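Local structure of heme utilization carrier protein (6U9J) at residues Ser76-His79 / Phe84-Arg87; Ile119-Lys124 / Ala128-Phe133. The protein probably binds and carries heme in the cytosol of Escherichia coli O157:H7, linking it to the anaerobic heme degradation pathway that yields anaerobilin. All blocks are in the same frame, centred on the assembly; numbering follows the deposited sequence.

Contact 1: residues Ser76-His79 / Phe84-Arg87; sequences SGFH and FNLR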
# COMPACT_ATOMS: atom_id res chain seq x y z
N SER A 76 -1.57 -9.22 -13.59
CA SER A 76 -1.64 -8.47 -14.83
C SER A 76 -2.58 -7.28 -14.66
O SER A 76 -3.35 -7.19 -13.70
CB SER A 76 -2.12 -9.36 -15.97
OG SER A 76 -3.51 -9.60 -15.86
N GLY A 77 -2.52 -6.35 -15.61
CA GLY A 77 -3.39 -5.20 -15.55
C GLY A 77 -3.73 -4.66 -16.92
O GLY A 77 -3.19 -5.10 -17.94
N PHE A 78 -4.64 -3.69 -16.93
CA PHE A 78 -5.06 -3.03 -18.16
C PHE A 78 -5.18 -1.54 -17.91
O PHE A 78 -5.53 -1.11 -16.81
CB PHE A 78 -6.40 -3.60 -18.68
CG PHE A 78 -7.54 -3.48 -17.69
CD1 PHE A 78 -7.72 -4.42 -16.69
CD2 PHE A 78 -8.42 -2.41 -17.77
CE1 PHE A 78 -8.75 -4.30 -15.77
CE2 PHE A 78 -9.48 -2.28 -16.87
CZ PHE A 78 -9.65 -3.23 -15.87
N HIS A 79 -4.91 -0.75 -18.95
CA HIS A 79 -5.01 0.70 -18.86
C HIS A 79 -6.43 1.16 -19.20
O HIS A 79 -7.01 0.69 -20.18
CB HIS A 79 -4.01 1.37 -19.81
CG HIS A 79 -2.58 1.13 -19.44
ND1 HIS A 79 -1.89 1.94 -18.57
CD2 HIS A 79 -1.70 0.20 -19.88
CE1 HIS A 79 -0.64 1.49 -18.46
NE2 HIS A 79 -0.51 0.43 -19.23
N PHE A 84 -3.76 2.28 -14.45
CA PHE A 84 -3.43 0.89 -14.73
C PHE A 84 -4.13 0.04 -13.68
O PHE A 84 -3.81 0.12 -12.48
CB PHE A 84 -1.92 0.69 -14.72
CG PHE A 84 -1.49 -0.68 -15.12
CD1 PHE A 84 -1.67 -1.14 -16.41
CD2 PHE A 84 -0.86 -1.51 -14.19
CE1 PHE A 84 -1.25 -2.41 -16.77
CE2 PHE A 84 -0.44 -2.78 -14.55
CZ PHE A 84 -0.62 -3.23 -15.83
N ASN A 85 -5.10 -0.75 -14.11
CA ASN A 85 -6.02 -1.44 -13.22
C ASN A 85 -5.61 -2.90 -13.12
O ASN A 85 -5.57 -3.60 -14.13
CB ASN A 85 -7.44 -1.30 -13.74
CG ASN A 85 -7.83 0.14 -13.90
OD1 ASN A 85 -8.11 0.60 -15.01
ND2 ASN A 85 -7.84 0.87 -12.80
N LEU A 86 -5.30 -3.35 -11.91
CA LEU A 86 -4.82 -4.70 -11.72
C LEU A 86 -5.98 -5.69 -11.76
O LEU A 86 -7.07 -5.41 -11.24
CB LEU A 86 -4.07 -4.82 -10.39
CG LEU A 86 -2.85 -3.91 -10.27
CD1 LEU A 86 -2.07 -4.21 -8.96
CD2 LEU A 86 -1.96 -4.05 -11.48
N ARG A 87 -5.74 -6.84 -12.39
CA ARG A 87 -6.67 -7.97 -12.31
C ARG A 87 -6.20 -8.86 -11.18
O ARG A 87 -5.53 -9.88 -11.36
CB ARG A 87 -6.72 -8.74 -13.63
CG ARG A 87 -6.84 -7.93 -14.90
CD ARG A 87 -6.95 -8.90 -16.08
NE ARG A 87 -7.19 -8.22 -17.35
CZ ARG A 87 -6.22 -7.77 -18.13
NH1 ARG A 87 -6.51 -7.15 -19.27
NH2 ARG A 87 -4.95 -7.93 -17.77
O HOH W 1 -3.65 -11.26 -13.01
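The F78 ring carries the CB of N85 over one face, a CH-pi contact with that carbon 3.8 Å from the ring centroid. The same phenyl group also meets R87, whose guanidinium has F78 CD1 above one of its faces, away from the centre, with the two planes 42° apart. At the guanidinium edge lies S76: NH2 of R87 donates to S76 OG over 2.9 Å, with the acceptor close to the guanidinium plane. R87 reaches this place through an extended chain from CG to NE, which runs alongside S76, CD near its OG, toward F78. On the opposite face of the hairpin, F84 CD1 sits over the centre of the H79 imidazole, 3.4 Å from H79 NE2, although the rings themselves are inclined at 48°. A chi1 of -175°, with CG turned away from the backbone N, carries the F84 ring toward G77, where its CE1 comes within 3.4 Å of the G77 carbonyl carbon. With no side chain at G77, the phenyl ring comes directly against the backbone. F44 and W48 meet the F84 ring edge-to-face.

The strands form an antiparallel beta hairpin. F78 and N85 are its hydrogen-bonded pair, exchanging N-to-O bonds in both directions, the one from N85 N to F78 O being 2.8 Å long. R87 N adds a nearly straight bond to S76 O of 2.7 Å, and a water joins S76 N to R87 O. Chemically, the hairpin has two unlike sides: F78, N85 and R87 make a polar-aromatic surface, whereas F84 and L86 are buried. H79 borders the buried side, and its bond to the D45 carboxylate is consistent with a hydrogen lying on NE2.

Contact 2: residues Ile119-Lys124 / Ala128-Phe133; sequences ILFFNK and AMLKIF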
# COMPACT_ATOMS: atom_id res chain seq x y z
N ILE A 119 13.04 -3.48 -8.25
CA ILE A 119 12.54 -2.57 -9.27
C ILE A 119 11.84 -1.43 -8.56
O ILE A 119 10.94 -1.67 -7.75
CB ILE A 119 11.59 -3.28 -10.24
CG1 ILE A 119 12.31 -4.45 -10.89
CG2 ILE A 119 11.02 -2.31 -11.29
CD1 ILE A 119 11.39 -5.39 -11.61
N LEU A 120 12.26 -0.20 -8.84
CA LEU A 120 11.69 1.00 -8.23
C LEU A 120 10.96 1.78 -9.31
O LEU A 120 11.51 2.03 -10.38
CB LEU A 120 12.76 1.88 -7.59
CG LEU A 120 13.04 1.66 -6.11
CD1 LEU A 120 13.33 0.19 -5.85
CD2 LEU A 120 14.21 2.52 -5.68
N PHE A 121 9.73 2.17 -9.01
CA PHE A 121 8.94 3.03 -9.88
C PHE A 121 8.92 4.42 -9.27
O PHE A 121 8.56 4.57 -8.10
CB PHE A 121 7.50 2.50 -10.03
CG PHE A 121 7.41 1.12 -10.62
CD1 PHE A 121 7.63 -0.01 -9.83
CD2 PHE A 121 7.10 0.93 -11.96
CE1 PHE A 121 7.54 -1.28 -10.36
CE2 PHE A 121 7.00 -0.33 -12.50
CZ PHE A 121 7.23 -1.45 -11.70
N PHE A 122 9.33 5.42 -10.04
CA PHE A 122 9.48 6.79 -9.55
C PHE A 122 8.39 7.72 -10.08
O PHE A 122 7.99 7.62 -11.24
CB PHE A 122 10.83 7.38 -9.96
CG PHE A 122 11.99 6.71 -9.33
CD1 PHE A 122 12.59 5.62 -9.94
CD2 PHE A 122 12.49 7.17 -8.13
CE1 PHE A 122 13.68 4.99 -9.35
CE2 PHE A 122 13.58 6.56 -7.53
CZ PHE A 122 14.17 5.46 -8.15
N ASN A 123 7.98 8.66 -9.23
CA ASN A 123 7.09 9.73 -9.66
C ASN A 123 7.93 10.91 -10.16
O ASN A 123 9.17 10.86 -10.19
CB ASN A 123 6.14 10.14 -8.54
CG ASN A 123 6.85 10.66 -7.30
OD1 ASN A 123 7.92 11.26 -7.37
ND2 ASN A 123 6.25 10.43 -6.14
N LYS A 124 7.26 11.99 -10.57
CA LYS A 124 7.98 13.11 -11.15
C LYS A 124 8.80 13.90 -10.14
O LYS A 124 9.64 14.70 -10.55
CB LYS A 124 6.99 14.06 -11.84
CG LYS A 124 6.10 14.84 -10.89
CD LYS A 124 4.91 15.44 -11.63
CE LYS A 124 4.30 16.60 -10.86
NZ LYS A 124 3.75 16.18 -9.54
N ALA A 128 9.84 7.26 -4.73
CA ALA A 128 9.29 5.98 -5.13
C ALA A 128 7.78 5.96 -4.96
O ALA A 128 7.26 6.41 -3.93
CB ALA A 128 9.94 4.85 -4.32
N MET A 129 7.07 5.49 -5.98
CA MET A 129 5.65 5.22 -5.83
C MET A 129 5.35 3.74 -5.61
O MET A 129 4.27 3.41 -5.11
CB MET A 129 4.85 5.73 -7.05
CG MET A 129 5.59 5.75 -8.37
SD MET A 129 4.55 6.37 -9.73
CE MET A 129 3.44 5.01 -9.70
N LEU A 130 6.30 2.85 -5.91
CA LEU A 130 6.06 1.43 -5.76
C LEU A 130 7.41 0.75 -5.85
O LEU A 130 8.30 1.25 -6.52
CB LEU A 130 5.12 0.90 -6.85
CG LEU A 130 4.54 -0.48 -6.60
CD1 LEU A 130 3.52 -0.46 -5.47
CD2 LEU A 130 3.93 -1.02 -7.88
N LYS A 131 7.55 -0.38 -5.15
CA LYS A 131 8.76 -1.19 -5.24
C LYS A 131 8.38 -2.65 -5.43
O LYS A 131 7.38 -3.12 -4.87
CB LYS A 131 9.64 -1.06 -3.97
CG LYS A 131 10.14 0.36 -3.70
CD LYS A 131 11.14 0.38 -2.55
CE LYS A 131 11.59 1.80 -2.23
NZ LYS A 131 12.69 1.78 -1.21
N ILE A 132 9.16 -3.37 -6.23
CA ILE A 132 9.04 -4.83 -6.33
C ILE A 132 10.40 -5.42 -6.01
O ILE A 132 11.41 -5.00 -6.58
CB ILE A 132 8.59 -5.27 -7.73
CG1 ILE A 132 7.22 -4.68 -8.07
CG2 ILE A 132 8.53 -6.80 -7.81
CD1 ILE A 132 6.83 -4.90 -9.52
N PHE A 133 10.42 -6.40 -5.10
CA PHE A 133 11.64 -7.09 -4.70
C PHE A 133 11.58 -8.55 -5.13
O PHE A 133 10.54 -9.19 -5.04
CB PHE A 133 11.83 -7.03 -3.18
CG PHE A 133 12.14 -5.67 -2.66
CD1 PHE A 133 11.12 -4.80 -2.32
CD2 PHE A 133 13.46 -5.26 -2.50
CE1 PHE A 133 11.41 -3.53 -1.84
CE2 PHE A 133 13.76 -3.99 -2.02
CZ PHE A 133 12.73 -3.13 -1.69
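A classic beta bulge interrupts the antiparallel hairpin of strands 114-122 and 128-133, with M129 and L130 both set opposite F121 in the six-stranded sheet. F121 is gripped twice: its N donates to L130 O over 3.0 Å, and its O accepts from M129 N over 2.7 Å. Beyond the bulge the pairing is regular, I119 and I132 exchanging two backbone hydrogen bonds.

Side chains divide between the faces of the sheet. I119, F121, L130 and I132 share one, where helix 44-51 packs: V47 and V51 touch I119, and W48 touches F121 and L130. The F121 ring has L130 O at its edge, in its plane, and its CE1 meets I132 CD1 at 3.8 Å. CG of F121 lies beside the backbone N (chi1 -60°), which lays the ring alongside L130, with CD1 4.0 Å from L130 CB. On the other face L120 and K131 run side by side; the extended lysine chain passes L120 CD1 and CG and ends in a salt bridge to E16. L26 of helix 26-31 touches L120 and F122 from this direction.

The second subunit approaches the bulge, its D65 packing on N123 and M129 and its L68 on L130. M129 SD lies near F122 O and N123 CB, and its CG is just 3.2 Å from F121 O.

Contact 1 precedes contact 2 in the sequence, and both are antiparallel beta hairpins of the ChuX/HutX fold. Their centres are about 17 Å apart and their nearest atoms about 7 Å, so they do not touch. Contact 1 belongs to the three-stranded sheet 77-80, 83-86 and 92-96; contact 2 lies centrally in the six-stranded sheet and near the centre of the chain. Helix 44-51 bridges them, since W48 packs against F84 of contact 1 and against F121 and L130 of contact 2. The two sheets are thus tied through one helix, with the outer hairpin partly exposed and the inner one buried beside the second subunit.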